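Glycosyltransferase (Streptomyces viridochromogenes, PDB 2IUY) probably transfers a sugar from a nucleotide donor, as a retaining family GT4 enzyme involved in biosynthesis of the antibiotic avilamycin A. Local coordinates at residues V257-V269 / L305-W319. Sequence-based numbering, arbitrary orientation.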
loop_
_atom_site.group_PDB
_atom_site.type_symbol
_atom_site.label_atom_id
_atom_site.label_comp_id
_atom_site.label_asym_id
_atom_site.label_seq_id
_atom_site.Cartn_x
_atom_site.Cartn_y
_atom_site.Cartn_z
ATOM N N VAL A 257 -3.823 -1.863 -2.104
ATOM C CA VAL A 257 -4.849 -2.041 -3.161
ATOM C C VAL A 257 -6.270 -2.029 -2.597
ATOM O O VAL A 257 -7.187 -1.678 -3.303
ATOM C CB VAL A 257 -4.641 -3.359 -4.000
ATOM C CG1 VAL A 257 -5.147 -4.625 -3.225
ATOM C CG2 VAL A 257 -5.280 -3.221 -5.395
ATOM N N VAL A 258 -6.434 -2.391 -1.321
ATOM C CA VAL A 258 -7.759 -2.397 -0.684
ATOM C C VAL A 258 -8.349 -0.967 -0.596
ATOM O O VAL A 258 -9.503 -0.721 -1.011
ATOM C CB VAL A 258 -7.735 -3.078 0.727
ATOM C CG1 VAL A 258 -9.134 -2.968 1.465
ATOM C CG2 VAL A 258 -7.369 -4.553 0.632
ATOM N N SER A 259 -7.558 -0.036 -0.046
ATOM C CA SER A 259 -7.992 1.356 0.100
ATOM C C SER A 259 -8.138 2.021 -1.257
ATOM O O SER A 259 -9.037 2.848 -1.459
ATOM C CB SER A 259 -7.049 2.160 1.043
ATOM O OG SER A 259 -5.729 2.134 0.528
ATOM N N GLU A 260 -7.261 1.642 -2.191
ATOM C CA GLU A 260 -7.274 2.142 -3.579
ATOM C C GLU A 260 -8.520 1.729 -4.343
ATOM O O GLU A 260 -9.147 2.569 -4.965
ATOM C CB GLU A 260 -6.010 1.720 -4.334
ATOM C CG GLU A 260 -4.830 2.474 -3.733
ATOM C CD GLU A 260 -3.561 2.360 -4.506
ATOM O OE1 GLU A 260 -3.067 1.235 -4.645
ATOM O OE2 GLU A 260 -3.050 3.426 -4.959
ATOM N N ALA A 261 -8.857 0.443 -4.304
ATOM C CA ALA A 261 -10.082 -0.020 -4.928
ATOM C C ALA A 261 -11.274 0.712 -4.347
ATOM O O ALA A 261 -12.058 1.275 -5.071
ATOM C CB ALA A 261 -10.214 -1.581 -4.785
ATOM N N ALA A 262 -11.403 0.726 -3.019
ATOM C CA ALA A 262 -12.629 1.198 -2.404
ATOM C C ALA A 262 -12.820 2.701 -2.604
ATOM O O ALA A 262 -13.919 3.168 -2.940
ATOM C CB ALA A 262 -12.641 0.826 -0.914
ATOM N N VAL A 263 -11.771 3.474 -2.437
ATOM C CA VAL A 263 -11.895 4.926 -2.689
ATOM C C VAL A 263 -12.185 5.190 -4.184
ATOM O O VAL A 263 -12.665 6.268 -4.541
ATOM C CB VAL A 263 -10.665 5.660 -2.256
ATOM C CG1 VAL A 263 -9.611 5.627 -3.399
ATOM C CG2 VAL A 263 -11.001 7.100 -1.917
ATOM N N SER A 264 -11.883 4.220 -5.055
ATOM C CA SER A 264 -12.252 4.350 -6.479
ATOM C C SER A 264 -13.658 3.794 -6.727
ATOM O O SER A 264 -14.064 3.661 -7.879
ATOM C CB SER A 264 -11.276 3.629 -7.412
ATOM O OG SER A 264 -9.932 4.017 -7.170
ATOM N N GLY A 265 -14.383 3.483 -5.646
ATOM C CA GLY A 265 -15.749 2.944 -5.744
ATOM C C GLY A 265 -15.856 1.464 -6.066
ATOM O O GLY A 265 -16.809 1.043 -6.718
ATOM N N THR A 266 -14.868 0.671 -5.651
ATOM C CA THR A 266 -14.780 -0.746 -6.023
ATOM C C THR A 266 -14.632 -1.642 -4.790
ATOM O O THR A 266 -13.657 -1.525 -4.030
ATOM C CB THR A 266 -13.633 -1.001 -7.089
ATOM O OG1 THR A 266 -13.941 -0.246 -8.273
ATOM C CG2 THR A 266 -13.432 -2.549 -7.466
ATOM N N PRO A 267 -15.564 -2.584 -4.631
ATOM C CA PRO A 267 -15.544 -3.453 -3.458
ATOM C C PRO A 267 -14.431 -4.505 -3.614
ATOM O O PRO A 267 -13.843 -4.646 -4.695
ATOM C CB PRO A 267 -16.954 -4.081 -3.469
ATOM C CG PRO A 267 -17.259 -4.215 -4.980
ATOM C CD PRO A 267 -16.642 -2.949 -5.592
ATOM N N VAL A 268 -14.172 -5.248 -2.548
ATOM C CA VAL A 268 -12.998 -6.106 -2.493
ATOM C C VAL A 268 -13.407 -7.465 -1.999
ATOM O O VAL A 268 -14.101 -7.578 -1.024
ATOM C CB VAL A 268 -11.885 -5.494 -1.569
ATOM C CG1 VAL A 268 -10.645 -6.408 -1.518
ATOM C CG2 VAL A 268 -11.493 -4.101 -2.075
ATOM N N VAL A 269 -12.995 -8.505 -2.703
ATOM C CA VAL A 269 -12.981 -9.844 -2.113
ATOM C C VAL A 269 -11.538 -10.154 -1.699
ATOM O O VAL A 269 -10.650 -10.030 -2.505
ATOM C CB VAL A 269 -13.435 -10.918 -3.132
ATOM C CG1 VAL A 269 -13.224 -12.358 -2.540
ATOM C CG2 VAL A 269 -14.850 -10.663 -3.559
ATOM N N LEU A 305 -21.679 -7.994 -2.738
ATOM C CA LEU A 305 -20.689 -6.979 -2.276
ATOM C C LEU A 305 -21.364 -5.585 -2.226
ATOM O O LEU A 305 -22.353 -5.342 -2.945
ATOM C CB LEU A 305 -19.430 -6.930 -3.170
ATOM C CG LEU A 305 -18.420 -8.091 -3.216
ATOM C CD1 LEU A 305 -17.506 -7.947 -4.424
ATOM C CD2 LEU A 305 -17.596 -8.192 -1.938
ATOM N N PRO A 306 -20.838 -4.686 -1.371
ATOM C CA PRO A 306 -21.332 -3.305 -1.273
ATOM C C PRO A 306 -21.158 -2.548 -2.576
ATOM O O PRO A 306 -20.340 -2.930 -3.417
ATOM C CB PRO A 306 -20.507 -2.726 -0.134
ATOM C CG PRO A 306 -19.281 -3.569 -0.107
ATOM C CD PRO A 306 -19.753 -4.929 -0.402
ATOM N N ALA A 307 -21.963 -1.508 -2.756
ATOM C CA ALA A 307 -21.913 -0.691 -3.942
ATOM C C ALA A 307 -20.866 0.410 -3.784
ATOM O O ALA A 307 -20.329 0.619 -2.661
ATOM C CB ALA A 307 -23.352 -0.091 -4.217
ATOM N N SER A 308 -20.611 1.139 -4.879
ATOM C CA SER A 308 -19.591 2.204 -4.944
ATOM C C SER A 308 -19.638 3.254 -3.838
ATOM O O SER A 308 -18.600 3.599 -3.256
ATOM C CB SER A 308 -19.628 2.894 -6.306
ATOM O OG SER A 308 -19.172 1.984 -7.297
ATOM N N ASP A 309 -20.830 3.761 -3.551
ATOM C CA ASP A 309 -20.997 4.837 -2.588
ATOM C C ASP A 309 -20.569 4.412 -1.190
ATOM O O ASP A 309 -19.917 5.155 -0.486
ATOM C CB ASP A 309 -22.448 5.345 -2.544
ATOM C CG ASP A 309 -22.814 6.195 -3.741
ATOM O OD1 ASP A 309 -22.004 6.285 -4.688
ATOM O OD2 ASP A 309 -23.944 6.773 -3.745
ATOM N N GLU A 310 -20.986 3.218 -0.803
ATOM C CA GLU A 310 -20.656 2.605 0.450
ATOM C C GLU A 310 -19.151 2.376 0.648
ATOM O O GLU A 310 -18.598 2.647 1.729
ATOM C CB GLU A 310 -21.393 1.244 0.488
ATOM C CG GLU A 310 -21.154 0.462 1.739
ATOM C CD GLU A 310 -22.252 -0.570 2.104
ATOM O OE1 GLU A 310 -23.231 -0.818 1.324
ATOM O OE2 GLU A 310 -22.091 -1.143 3.218
ATOM N N VAL A 311 -18.487 1.803 -0.362
ATOM C CA VAL A 311 -17.040 1.531 -0.225
ATOM C C VAL A 311 -16.204 2.802 -0.264
ATOM O O VAL A 311 -15.189 2.901 0.427
ATOM C CB VAL A 311 -16.520 0.439 -1.211
ATOM C CG1 VAL A 311 -17.259 -0.868 -1.012
ATOM C CG2 VAL A 311 -16.613 0.863 -2.648
ATOM N N ARG A 312 -16.612 3.788 -1.055
ATOM C CA ARG A 312 -15.910 5.063 -1.064
ATOM C C ARG A 312 -16.019 5.799 0.283
ATOM O O ARG A 312 -15.046 6.400 0.756
ATOM C CB ARG A 312 -16.364 5.946 -2.225
ATOM C CG ARG A 312 -15.617 7.303 -2.328
ATOM C CD ARG A 312 -15.288 7.642 -3.837
ATOM N NE ARG A 312 -16.387 7.201 -4.673
ATOM C CZ ARG A 312 -16.319 6.904 -5.958
ATOM N NH1 ARG A 312 -15.193 6.968 -6.621
ATOM N NH2 ARG A 312 -17.418 6.491 -6.563
ATOM N N ARG A 313 -16.953 6.038 0.932
ATOM C CA ARG A 313 -17.451 6.463 2.221
ATOM C C ARG A 313 -16.636 5.811 3.334
ATOM O O ARG A 313 -16.212 6.469 4.207
ATOM C CB ARG A 313 -18.948 6.127 2.437
ATOM C CG ARG A 313 -19.531 6.652 3.806
ATOM C CD ARG A 313 -21.019 6.449 4.149
ATOM N NE ARG A 313 -21.191 7.007 5.442
ATOM C CZ ARG A 313 -21.428 8.224 5.859
ATOM N NH1 ARG A 313 -21.386 9.335 5.174
ATOM N NH2 ARG A 313 -21.585 8.302 7.131
ATOM N N ALA A 314 -16.786 4.401 3.332
ATOM C CA ALA A 314 -15.930 3.636 4.232
ATOM C C ALA A 314 -14.441 3.939 4.064
ATOM O O ALA A 314 -13.739 4.088 5.071
ATOM C CB ALA A 314 -16.170 2.098 4.098
ATOM N N ALA A 315 -13.957 4.012 2.811
ATOM C CA ALA A 315 -12.538 4.257 2.591
ATOM C C ALA A 315 -12.105 5.638 3.087
ATOM O O ALA A 315 -11.036 5.797 3.647
ATOM C CB ALA A 315 -12.153 4.089 1.095
ATOM N N VAL A 316 -12.934 6.653 2.847
ATOM C CA VAL A 316 -12.573 7.996 3.280
ATOM C C VAL A 316 -12.627 8.066 4.821
ATOM O O VAL A 316 -11.640 8.525 5.427
ATOM C CB VAL A 316 -13.425 9.111 2.592
ATOM C CG1 VAL A 316 -13.028 10.516 3.130
ATOM C CG2 VAL A 316 -13.255 9.074 1.096
ATOM N N ARG A 317 -13.730 7.590 5.436
ATOM C CA ARG A 317 -13.862 7.570 6.904
ATOM C C ARG A 317 -12.693 6.879 7.641
ATOM O O ARG A 317 -12.237 7.371 8.660
ATOM C CB ARG A 317 -15.143 6.830 7.338
ATOM C CG ARG A 317 -16.413 7.669 7.436
ATOM C CD ARG A 317 -17.444 7.003 8.330
ATOM N NE ARG A 317 -17.455 5.566 8.163
ATOM C CZ ARG A 317 -17.040 4.675 9.051
ATOM N NH1 ARG A 317 -16.625 5.035 10.261
ATOM N NH2 ARG A 317 -17.102 3.395 8.728
ATOM N N LEU A 318 -12.244 5.724 7.140
ATOM C CA LEU A 318 -11.204 4.912 7.809
ATOM C C LEU A 318 -9.800 5.219 7.363
ATOM O O LEU A 318 -8.846 5.166 8.178
ATOM C CB LEU A 318 -11.474 3.414 7.589
ATOM C CG LEU A 318 -12.801 2.834 8.098
ATOM C CD1 LEU A 318 -13.013 1.401 7.540
ATOM C CD2 LEU A 318 -12.833 2.821 9.637
ATOM N N TRP A 319 -9.641 5.497 6.059
ATOM C CA TRP A 319 -8.314 5.576 5.498
ATOM C C TRP A 319 -8.049 6.931 4.851
ATOM O O TRP A 319 -6.988 7.109 4.289
ATOM C CB TRP A 319 -8.045 4.413 4.501
ATOM C CG TRP A 319 -8.468 3.059 5.095
ATOM C CD1 TRP A 319 -8.159 2.575 6.343
ATOM C CD2 TRP A 319 -9.262 2.061 4.457
ATOM N NE1 TRP A 319 -8.729 1.326 6.523
ATOM C CE2 TRP A 319 -9.421 0.996 5.385
ATOM C CE3 TRP A 319 -9.873 1.959 3.184
ATOM C CZ2 TRP A 319 -10.174 -0.156 5.093
ATOM C CZ3 TRP A 319 -10.620 0.797 2.891
ATOM C CH2 TRP A 319 -10.757 -0.239 3.854
#
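Pro267 packs its ring against Leu305, the two side chains crossing at about a right angle. Its CG lies 3.8 Å from Leu305 CD1, and its CB also meets the carbonyl O of Pro306. The two methyls of Leu305 reach on to Val269 CG2. At the other end, Trp319 lies against helix 256-263. Its CG is anti to its own carbonyl carbon (chi1 -48°), and chi2 (-48°) then turns the six-membered ring to this helix. Ser259 CB sits 3.5 Å from Trp319 CE3, while Ala262 CB comes to the ring edge. Between these ends, Val311 puts CG2 3.5 Å from Thr266 N and rests its CB on Ala262. Gly265 ends the helix in a Schellman motif. Its carbonyl O accepts a 2.6 Å bond from Ser308 OG, in the carbonyl plane and on a lone pair. The bent chain of Arg312 gives a weak bond from NH1 to Val263 O. The axes of segments 257-263 and 308-319 approach to 8.0 Å, with 130° between their N-to-C directions. Val257 and Glu260 belong to the UDP site, without UDP in this chain. The contact joins helix 308-319 to a helix-strand unit of the C-terminal Rossmann-like domain of this GT-B fold, where strand 268-270 lies between strands 234-237 and 284-286.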